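Local coordinates for ABC transporter, substrate binding protein (Aeropyrum pernix, PDB 3EAF) that probably binds a solute outside the cell and delivers it to an ABC transporter, and carries a bound magnesium ion, at residues S18-G23 / D236-Q241; T62-Y67 / T85-K90; Q172-Y177 / L196-D201; I304-S309 / N327-G332. All blocks are in the same frame, centred on the assembly; numbering follows the deposited sequence.

Interaction 1 of 4, residues S18-G23 / D236-Q241; sequences SDVGKG and DERSPQ
R238 links the two lobes of this periplasmic-binding-protein fold by gripping the carbonyl of D19. D19 lies in the first turn of helix 18-38, which packs with the sheet of strand 3-11. R238 sits in a turn after strand 227-230 of the other sheet. Hydrogen bonds carry the crossing. NH1 and NH2 of R238 both donate to D19 O, NH1 at 2.8 Å and NH2 at 2.9 Å. Both bonds are bent, but D19 O lies in the guanidinium plane. NH2 comes from above the carbonyl plane, 43° out of it.

Charge pairing fixes the arginine from its own side. The D236 carboxylate meets it side-on: NE binds OD1 of D236, and NH2 binds OD2 of D236 at 2.7 Å, both nearly straight. This fixes the turn of the guanidinium, with D236 CG and D19 C both near its plane. The chain bends at chi3 (-66°), which brings NE and NH2 back to D236 while NH1 and NH2 face helix 18-38. A leucine in place of R238 would probably leave D19 O without both donors and D236 without one charged mate, though R289 also pairs with D236.

V20 adds van der Waals contact: its CG1 lies 4.1 Å from R238 NH2, at the edge of the guanidinium. The D19 carboxylate turns elsewhere, to T208 and S210. D236 and S239 form a capping box at the next helix, where D236 N donates to S239 OG at 3.0 Å and D236 OD1 accepts from R238 N.

Interaction 2 of 4, residues T62-Y67 / T85-K90; sequences TTAEEY and TADTEK
The D87 carboxylate presents one flat face to the methyl of A64, with A64 CB 3.9 Å from D87 CG. At the second flat group, the E65 carboxylate, K90 NZ approaches OE2 from the side of the other oxygen. These two points join helices 61-74 and 85-98, neighbours on the first alpha/beta lobe. Strand 79-82 runs between them in the chain.

The apolar part is close. A64 CB and D87 CB are 3.5 Å apart, and the CA atoms of A64 and D87 are 6.3 Å apart. The small alanine lets the helices come this near. D87 sets its CG between the backbone N and the carbonyl carbon, chi1 50°. The carboxylate thus folds beside A64, and its OD1 bonds to the hydroxyl of Y57, which also packs on A64.

The polar part lies on the more open side. A salt bridge links K90 NZ to E65 OE2 at 2.7 Å. E65 is extended beyond CG, while K90 bends at chi2 and chi4 and curls round the oxygen. The two chains cross at about a right angle. With an alanine here in place of E65, the K90 ammonium is likely to lose its charged mate and become free to turn. The grip is one-sided: E65 OE1 stays 4.1 Å from K90 NZ, whereas K90 CE comes within 3.3 Å of E65 OE2.

Interaction 3 of 4, residues Q172-Y177 / L196-D201; sequences QVVGDY and LAADPD
V174 makes a small apolar contact with A198 and P200 in the second alpha/beta lobe. It lies within a beta-alpha-beta crossover: strand 171-178 leads through helix 185-196 to strand 202-205. Strand 171-178 is an outermost strand of its sheet and bonds along strand 142-148. The segment 196-201 is the turn that leaves the helix and enters the next strand. The contact therefore sets the turn after the crossover helix against the edge strand where the crossover began.

One methyl does most of the work. V174 CG2 is 4.2 Å from A198 CB and also 4.2 Å from P200 CB. With CG1 anti to the carbonyl carbon (chi1 -67°), CG2 falls between the backbone N and the carbonyl carbon and faces the turn. The V174 side chain and the proline ring cross at about a right angle. P200 rests on L224 as well, and V174 on K143.

The turn supplies the other surface. D199 is the first residue to leave the helix, with a positive phi of 44°. D199 N bonds to L196 O. The beta carbons of A198 and P200, before and after D199, point toward the strand, while that of D199 points away.

Y177 adds a second touch. Its ring lies against I191, E194 and M195 of the helix and carries the hydroxyl on to A198. The absence of a side chain at G175 matters here, because a beta carbon there would clash with this hydroxyl. Y177 OH ends 3.6 Å from A198 CB.

Interaction 4 of 4, residues I304-S309 / N327-G332; sequences IESVTS and NTFDLG
S306 points its side chain at the edge of the F329 ring and lies beside the amide of N327. S306 OG is 4.0 Å from F329 CE1 and close to the ring plane. The hydroxyl thus meets the rim of the ring and not a face. With chi1 at -57°, OG stands beside the backbone N of S306. It also turns back to K302 O in the last turns of helix 288-304, and this bond satisfies the hydroxyl.

F329 leaves its backbone to one side, but its ring reaches inward. Its CG is anti to the carbonyl carbon, chi1 -60°, and this carries CE1 towards S306. The beta carbon of N327 points toward S306, and its amide group comes near S306 CB. The touch is light, with 81 Å² buried in all; the CA atoms of S306 and N327 are 8.1 Å apart.

Backbone features set both segments. A type I turn runs from I304 to V307, with V307 N bonded to I304 O at 3.2 Å. T308 then caps the next helix through D311 N. On the other segment, F329 pairs by backbone with I339, next to D340 and Y341. Those two residues and E325 bind the magnesium ion. The N327 side chain is about 7 Å from the ion, so the contact borders the site without joining it.

The F329 side chain touches L299 and K302 of helix 288-304 and L324 of helix 317-326. S306 and V307 touch A323 of helix 317-326, while I304 reaches I5 of strand 3-11.

Interactions 2 and 4 belong to the lobe built on strand 3-11, and interaction 3 to the other lobe. Interaction 1 joins the two lobes. Its centre is 23 Å from that of interaction 2 and 27 Å from that of interaction 3. Interactions 3 and 4 are the most distant pair, with centres 45 Å apart on opposite sides of the chain's centre. None of the four touches another. A glycerol, probably from the crystallisation liquor, lies about 5 Å from the V20 side chain in interaction 1; T85, in segment 85-90 but outside the contact, also bonds glycerol. Such molecules often mark pockets, consistent with one between the lobes. Only interaction 4 lies near the magnesium ion.

Interaction 1 of 4, residues S18-G23 / D236-Q241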
# COMPACT_ATOMS: atom_id res chain seq x y z
N SER A 18 7.92 9.19 -5.21
CA SER A 18 7.48 9.09 -6.61
C SER A 18 8.04 7.85 -7.32
O SER A 18 7.53 7.46 -8.37
CB SER A 18 7.78 10.37 -7.40
OG SER A 18 9.16 10.71 -7.36
N ASP A 19 9.07 7.23 -6.74
CA ASP A 19 9.56 5.92 -7.21
C ASP A 19 8.40 4.91 -7.32
O ASP A 19 8.36 4.11 -8.27
CB ASP A 19 10.71 5.38 -6.33
CG ASP A 19 10.38 5.32 -4.83
OD1 ASP A 19 9.25 5.67 -4.41
OD2 ASP A 19 11.28 4.93 -4.05
N VAL A 20 7.47 4.97 -6.37
CA VAL A 20 6.27 4.12 -6.38
C VAL A 20 4.99 4.93 -6.69
O VAL A 20 3.96 4.36 -7.10
CB VAL A 20 6.12 3.33 -5.05
CG1 VAL A 20 7.25 2.32 -4.89
CG2 VAL A 20 6.07 4.26 -3.83
N GLY A 21 5.07 6.24 -6.50
CA GLY A 21 3.93 7.15 -6.66
C GLY A 21 3.47 7.39 -8.08
O GLY A 21 2.27 7.54 -8.33
N LYS A 22 4.42 7.45 -9.01
CA LYS A 22 4.10 7.64 -10.43
C LYS A 22 3.19 6.54 -10.97
O LYS A 22 2.17 6.83 -11.59
CB LYS A 22 5.38 7.71 -11.27
CG LYS A 22 6.18 9.00 -11.12
CD LYS A 22 7.46 8.91 -11.98
CE LYS A 22 8.36 10.12 -11.81
NZ LYS A 22 7.87 11.32 -12.58
N GLY A 23 3.56 5.29 -10.72
CA GLY A 23 2.77 4.13 -11.14
C GLY A 23 1.38 4.13 -10.52
O GLY A 23 0.39 3.90 -11.21
N ASP A 236 9.25 -4.43 -6.03
CA ASP A 236 8.36 -4.70 -7.18
C ASP A 236 9.17 -5.25 -8.35
O ASP A 236 10.30 -5.73 -8.16
CB ASP A 236 7.49 -3.47 -7.57
CG ASP A 236 8.31 -2.24 -8.00
OD1 ASP A 236 9.22 -2.37 -8.85
OD2 ASP A 236 8.02 -1.13 -7.49
N GLU A 237 8.60 -5.17 -9.56
CA GLU A 237 9.19 -5.73 -10.78
C GLU A 237 10.59 -5.21 -11.10
O GLU A 237 11.36 -5.88 -11.79
CB GLU A 237 8.26 -5.49 -11.99
CG GLU A 237 6.90 -6.20 -11.90
CD GLU A 237 5.83 -5.38 -11.19
OE1 GLU A 237 6.17 -4.36 -10.55
OE2 GLU A 237 4.64 -5.75 -11.29
N ARG A 238 10.92 -4.02 -10.59
CA ARG A 238 12.22 -3.37 -10.82
C ARG A 238 13.32 -3.89 -9.90
O ARG A 238 14.51 -3.66 -10.15
CB ARG A 238 12.11 -1.86 -10.65
CG ARG A 238 11.30 -1.16 -11.73
CD ARG A 238 10.95 0.27 -11.31
NE ARG A 238 10.04 0.27 -10.16
CZ ARG A 238 9.56 1.37 -9.57
NH1 ARG A 238 9.90 2.58 -10.01
NH2 ARG A 238 8.75 1.26 -8.53
N SER A 239 12.93 -4.59 -8.84
CA SER A 239 13.85 -5.01 -7.78
C SER A 239 15.05 -5.86 -8.23
O SER A 239 16.15 -5.65 -7.74
CB SER A 239 13.10 -5.69 -6.62
OG SER A 239 12.28 -4.76 -5.93
N PRO A 240 14.84 -6.82 -9.16
CA PRO A 240 16.01 -7.58 -9.65
C PRO A 240 17.10 -6.67 -10.23
O PRO A 240 18.29 -6.86 -9.95
CB PRO A 240 15.43 -8.47 -10.75
CG PRO A 240 13.98 -8.59 -10.43
CD PRO A 240 13.59 -7.30 -9.77
N GLN A 241 16.69 -5.70 -11.02
CA GLN A 241 17.59 -4.76 -11.67
C GLN A 241 18.19 -3.74 -10.68
O GLN A 241 19.37 -3.40 -10.76
CB GLN A 241 16.87 -4.06 -12.83
CG GLN A 241 16.33 -5.01 -13.96
CD GLN A 241 15.07 -5.85 -13.58
OE1 GLN A 241 14.28 -5.49 -12.69
NE2 GLN A 241 14.89 -6.98 -14.29

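Interaction 2 of 4, residues T62-Y67 / T85-K90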
# COMPACT_ATOMS: atom_id res chain seq x y z
N THR A 62 2.51 20.13 4.01
CA THR A 62 1.88 21.45 3.92
C THR A 62 0.98 21.48 2.69
O THR A 62 -0.20 21.85 2.78
CB THR A 62 2.95 22.58 3.83
OG1 THR A 62 3.79 22.51 4.98
CG2 THR A 62 2.27 23.98 3.77
N THR A 63 1.54 21.07 1.56
CA THR A 63 0.82 20.97 0.29
C THR A 63 -0.38 20.02 0.36
O THR A 63 -1.44 20.33 -0.19
CB THR A 63 1.78 20.55 -0.86
OG1 THR A 63 2.98 21.33 -0.80
CG2 THR A 63 1.13 20.77 -2.22
N ALA A 64 -0.23 18.89 1.06
CA ALA A 64 -1.35 17.96 1.27
C ALA A 64 -2.58 18.65 1.88
O ALA A 64 -3.70 18.49 1.40
CB ALA A 64 -0.92 16.80 2.14
N GLU A 65 -2.35 19.42 2.95
CA GLU A 65 -3.44 20.14 3.63
C GLU A 65 -4.04 21.26 2.76
O GLU A 65 -5.24 21.52 2.83
CB GLU A 65 -2.95 20.68 4.98
CG GLU A 65 -2.47 19.59 5.94
CD GLU A 65 -2.15 20.10 7.33
OE1 GLU A 65 -2.71 21.15 7.72
OE2 GLU A 65 -1.34 19.46 8.03
N GLU A 66 -3.20 21.90 1.96
CA GLU A 66 -3.68 22.92 1.01
C GLU A 66 -4.59 22.34 -0.08
O GLU A 66 -5.66 22.89 -0.36
CB GLU A 66 -2.49 23.67 0.40
CG GLU A 66 -1.87 24.70 1.36
CD GLU A 66 -0.44 25.07 1.02
OE1 GLU A 66 0.14 24.50 0.07
OE2 GLU A 66 0.11 25.95 1.72
N TYR A 67 -4.18 21.22 -0.67
CA TYR A 67 -4.99 20.54 -1.68
C TYR A 67 -6.25 19.91 -1.10
O TYR A 67 -7.27 19.81 -1.80
CB TYR A 67 -4.17 19.51 -2.46
CG TYR A 67 -3.14 20.11 -3.39
CD1 TYR A 67 -3.37 21.31 -4.05
CD2 TYR A 67 -1.93 19.45 -3.62
CE1 TYR A 67 -2.42 21.86 -4.92
CE2 TYR A 67 -0.99 19.98 -4.49
CZ TYR A 67 -1.23 21.19 -5.13
OH TYR A 67 -0.30 21.72 -5.99
N THR A 85 1.21 8.30 4.47
CA THR A 85 0.80 7.99 5.85
C THR A 85 0.66 9.24 6.73
O THR A 85 -0.37 9.42 7.40
CB THR A 85 1.74 6.96 6.53
OG1 THR A 85 1.52 5.68 5.95
CG2 THR A 85 1.49 6.87 8.04
N ALA A 86 1.69 10.09 6.73
CA ALA A 86 1.69 11.31 7.55
C ALA A 86 0.46 12.18 7.27
O ALA A 86 -0.29 12.50 8.18
CB ALA A 86 2.99 12.12 7.36
N ASP A 87 0.26 12.56 6.00
CA ASP A 87 -0.88 13.41 5.66
C ASP A 87 -2.25 12.74 5.84
O ASP A 87 -3.18 13.38 6.33
CB ASP A 87 -0.73 14.08 4.29
CG ASP A 87 -0.36 13.12 3.18
OD1 ASP A 87 0.82 12.72 3.07
OD2 ASP A 87 -1.25 12.80 2.36
N THR A 88 -2.36 11.46 5.46
CA THR A 88 -3.62 10.73 5.62
C THR A 88 -4.02 10.65 7.09
O THR A 88 -5.20 10.83 7.42
CB THR A 88 -3.58 9.31 4.98
OG1 THR A 88 -3.04 9.37 3.66
CG2 THR A 88 -4.98 8.70 4.92
N GLU A 89 -3.04 10.39 7.96
CA GLU A 89 -3.24 10.37 9.42
C GLU A 89 -3.64 11.73 9.97
O GLU A 89 -4.60 11.84 10.76
CB GLU A 89 -1.99 9.85 10.15
CG GLU A 89 -1.89 8.32 10.22
CD GLU A 89 -0.67 7.83 10.99
OE1 GLU A 89 0.01 8.66 11.64
OE2 GLU A 89 -0.38 6.61 10.93
N LYS A 90 -2.91 12.76 9.56
CA LYS A 90 -3.17 14.14 9.97
C LYS A 90 -4.59 14.57 9.62
O LYS A 90 -5.27 15.23 10.41
CB LYS A 90 -2.14 15.09 9.34
CG LYS A 90 -2.36 16.59 9.60
CD LYS A 90 -1.91 17.01 11.00
CE LYS A 90 -1.85 18.55 11.14
NZ LYS A 90 -0.56 19.14 10.64

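Interaction 3 of 4, residues Q172-Y177 / L196-D201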
# COMPACT_ATOMS: atom_id res chain seq x y z
N GLN A 172 14.31 -12.54 17.33
CA GLN A 172 14.97 -11.64 18.27
C GLN A 172 15.38 -10.38 17.53
O GLN A 172 16.23 -10.43 16.63
CB GLN A 172 16.19 -12.33 18.93
CG GLN A 172 17.32 -11.39 19.41
CD GLN A 172 17.04 -10.65 20.73
OE1 GLN A 172 16.06 -10.92 21.44
NE2 GLN A 172 17.94 -9.72 21.07
N VAL A 173 14.77 -9.26 17.89
CA VAL A 173 15.13 -7.96 17.30
C VAL A 173 16.47 -7.52 17.89
O VAL A 173 16.58 -7.30 19.10
CB VAL A 173 14.03 -6.89 17.57
CG1 VAL A 173 14.51 -5.50 17.15
CG2 VAL A 173 12.73 -7.25 16.85
N VAL A 174 17.47 -7.38 17.02
CA VAL A 174 18.84 -7.07 17.45
C VAL A 174 19.19 -5.59 17.41
O VAL A 174 20.21 -5.17 17.97
CB VAL A 174 19.92 -7.87 16.65
CG1 VAL A 174 19.83 -9.36 16.95
CG2 VAL A 174 19.82 -7.60 15.13
N GLY A 175 18.35 -4.79 16.76
CA GLY A 175 18.59 -3.35 16.67
C GLY A 175 17.70 -2.66 15.66
O GLY A 175 17.06 -3.32 14.83
N ASP A 176 17.64 -1.33 15.78
CA ASP A 176 17.00 -0.44 14.81
C ASP A 176 18.10 0.33 14.11
O ASP A 176 19.06 0.75 14.75
CB ASP A 176 16.09 0.57 15.52
CG ASP A 176 14.84 -0.04 16.09
OD1 ASP A 176 14.77 -1.28 16.22
OD2 ASP A 176 13.92 0.72 16.44
N TYR A 177 17.95 0.53 12.80
CA TYR A 177 18.97 1.20 11.99
C TYR A 177 18.31 2.28 11.14
O TYR A 177 17.34 2.01 10.43
CB TYR A 177 19.76 0.17 11.15
CG TYR A 177 20.40 -0.88 12.03
CD1 TYR A 177 21.70 -0.74 12.51
CD2 TYR A 177 19.67 -2.00 12.45
CE1 TYR A 177 22.27 -1.69 13.35
CE2 TYR A 177 20.23 -2.94 13.29
CZ TYR A 177 21.53 -2.79 13.74
OH TYR A 177 22.08 -3.74 14.57
N LEU A 196 25.95 -5.39 9.92
CA LEU A 196 26.94 -6.46 9.81
C LEU A 196 27.58 -6.82 11.16
O LEU A 196 27.79 -7.99 11.46
CB LEU A 196 28.00 -6.09 8.77
CG LEU A 196 29.11 -7.08 8.39
CD1 LEU A 196 28.56 -8.39 7.85
CD2 LEU A 196 30.05 -6.43 7.39
N ALA A 197 27.85 -5.80 11.98
CA ALA A 197 28.38 -6.00 13.33
C ALA A 197 27.49 -6.86 14.22
O ALA A 197 27.98 -7.55 15.12
CB ALA A 197 28.64 -4.66 14.00
N ALA A 198 26.18 -6.84 13.97
CA ALA A 198 25.22 -7.63 14.75
C ALA A 198 24.89 -8.97 14.09
O ALA A 198 24.26 -9.84 14.70
CB ALA A 198 23.95 -6.83 15.00
N ASP A 199 25.35 -9.14 12.85
CA ASP A 199 25.15 -10.36 12.06
C ASP A 199 23.70 -10.93 12.14
O ASP A 199 23.50 -12.06 12.60
CB ASP A 199 26.20 -11.42 12.43
CG ASP A 199 26.16 -12.64 11.52
OD1 ASP A 199 25.96 -12.49 10.29
OD2 ASP A 199 26.32 -13.76 12.04
N PRO A 200 22.70 -10.14 11.70
CA PRO A 200 21.33 -10.65 11.72
C PRO A 200 21.11 -11.71 10.64
O PRO A 200 21.83 -11.74 9.65
CB PRO A 200 20.49 -9.41 11.42
CG PRO A 200 21.38 -8.53 10.61
CD PRO A 200 22.77 -8.77 11.14
N ASP A 201 20.13 -12.59 10.87
CA ASP A 201 19.73 -13.56 9.86
C ASP A 201 18.76 -12.90 8.89
O ASP A 201 18.73 -13.24 7.71
CB ASP A 201 19.05 -14.77 10.53
CG ASP A 201 19.93 -15.43 11.57
OD1 ASP A 201 20.95 -16.04 11.17
OD2 ASP A 201 19.61 -15.33 12.77

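Interaction 4 of 4, residues I304-S309 / N327-G332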
# COMPACT_ATOMS: atom_id res chain seq x y z
N ILE A 304 -20.04 3.05 -4.95
CA ILE A 304 -21.06 3.77 -5.73
C ILE A 304 -22.12 2.83 -6.30
O ILE A 304 -23.32 3.14 -6.28
CB ILE A 304 -20.41 4.60 -6.88
CG1 ILE A 304 -19.48 5.66 -6.30
CG2 ILE A 304 -21.50 5.24 -7.77
CD1 ILE A 304 -18.52 6.24 -7.29
N GLU A 305 -21.69 1.68 -6.81
CA GLU A 305 -22.60 0.66 -7.33
C GLU A 305 -23.48 0.03 -6.25
O GLU A 305 -24.45 -0.66 -6.57
CB GLU A 305 -21.82 -0.43 -8.06
CG GLU A 305 -21.16 0.04 -9.35
CD GLU A 305 -20.20 -0.97 -9.94
OE1 GLU A 305 -19.67 -1.84 -9.19
OE2 GLU A 305 -19.95 -0.90 -11.16
N SER A 306 -23.14 0.30 -4.99
CA SER A 306 -23.85 -0.24 -3.82
C SER A 306 -24.84 0.75 -3.20
O SER A 306 -25.54 0.39 -2.24
CB SER A 306 -22.84 -0.67 -2.75
OG SER A 306 -21.93 -1.62 -3.26
N VAL A 307 -24.90 1.97 -3.71
CA VAL A 307 -25.83 2.98 -3.19
C VAL A 307 -26.90 3.38 -4.20
O VAL A 307 -26.75 3.17 -5.41
CB VAL A 307 -25.10 4.26 -2.64
CG1 VAL A 307 -24.13 3.89 -1.54
CG2 VAL A 307 -24.40 5.03 -3.75
N THR A 308 -28.00 3.94 -3.69
CA THR A 308 -29.01 4.56 -4.53
C THR A 308 -28.56 5.98 -4.88
O THR A 308 -27.76 6.58 -4.16
CB THR A 308 -30.40 4.63 -3.83
OG1 THR A 308 -30.33 5.52 -2.70
CG2 THR A 308 -30.85 3.25 -3.37
N SER A 309 -29.06 6.50 -6.00
CA SER A 309 -28.74 7.86 -6.43
C SER A 309 -29.25 8.90 -5.44
O SER A 309 -28.61 9.94 -5.24
CB SER A 309 -29.30 8.13 -7.84
OG SER A 309 -30.69 7.87 -7.89
N ASN A 327 -20.85 -4.17 2.92
CA ASN A 327 -20.67 -5.11 1.81
C ASN A 327 -19.28 -5.75 1.80
O ASN A 327 -18.29 -5.12 2.18
CB ASN A 327 -20.88 -4.40 0.46
CG ASN A 327 -22.25 -3.76 0.34
OD1 ASN A 327 -22.39 -2.54 0.50
ND2 ASN A 327 -23.26 -4.57 0.06
N THR A 328 -19.23 -7.00 1.35
CA THR A 328 -17.98 -7.68 1.04
C THR A 328 -17.61 -7.42 -0.42
O THR A 328 -18.46 -7.55 -1.30
CB THR A 328 -18.10 -9.19 1.32
OG1 THR A 328 -18.22 -9.40 2.73
CG2 THR A 328 -16.88 -9.97 0.80
N PHE A 329 -16.36 -7.04 -0.67
CA PHE A 329 -15.93 -6.67 -2.02
C PHE A 329 -14.87 -7.60 -2.59
O PHE A 329 -13.96 -8.05 -1.87
CB PHE A 329 -15.39 -5.23 -2.05
CG PHE A 329 -16.39 -4.19 -1.61
CD1 PHE A 329 -17.34 -3.70 -2.51
CD2 PHE A 329 -16.38 -3.70 -0.32
CE1 PHE A 329 -18.27 -2.75 -2.11
CE2 PHE A 329 -17.31 -2.75 0.09
CZ PHE A 329 -18.24 -2.27 -0.81
N ASP A 330 -14.98 -7.87 -3.88
CA ASP A 330 -13.93 -8.57 -4.61
C ASP A 330 -13.53 -7.72 -5.81
O ASP A 330 -14.38 -7.33 -6.63
CB ASP A 330 -14.37 -9.97 -5.04
CG ASP A 330 -13.31 -10.68 -5.90
OD1 ASP A 330 -12.11 -10.61 -5.58
OD2 ASP A 330 -13.69 -11.32 -6.90
N LEU A 331 -12.24 -7.43 -5.91
CA LEU A 331 -11.73 -6.59 -6.98
C LEU A 331 -11.09 -7.48 -8.05
O LEU A 331 -9.87 -7.46 -8.25
CB LEU A 331 -10.74 -5.56 -6.42
CG LEU A 331 -11.25 -4.20 -5.91
CD1 LEU A 331 -12.74 -4.15 -5.51
CD2 LEU A 331 -10.39 -3.70 -4.76
N GLY A 332 -11.93 -8.27 -8.71
CA GLY A 332 -11.49 -9.17 -9.77
C GLY A 332 -10.42 -10.16 -9.35
O GLY A 332 -9.62 -10.61 -10.17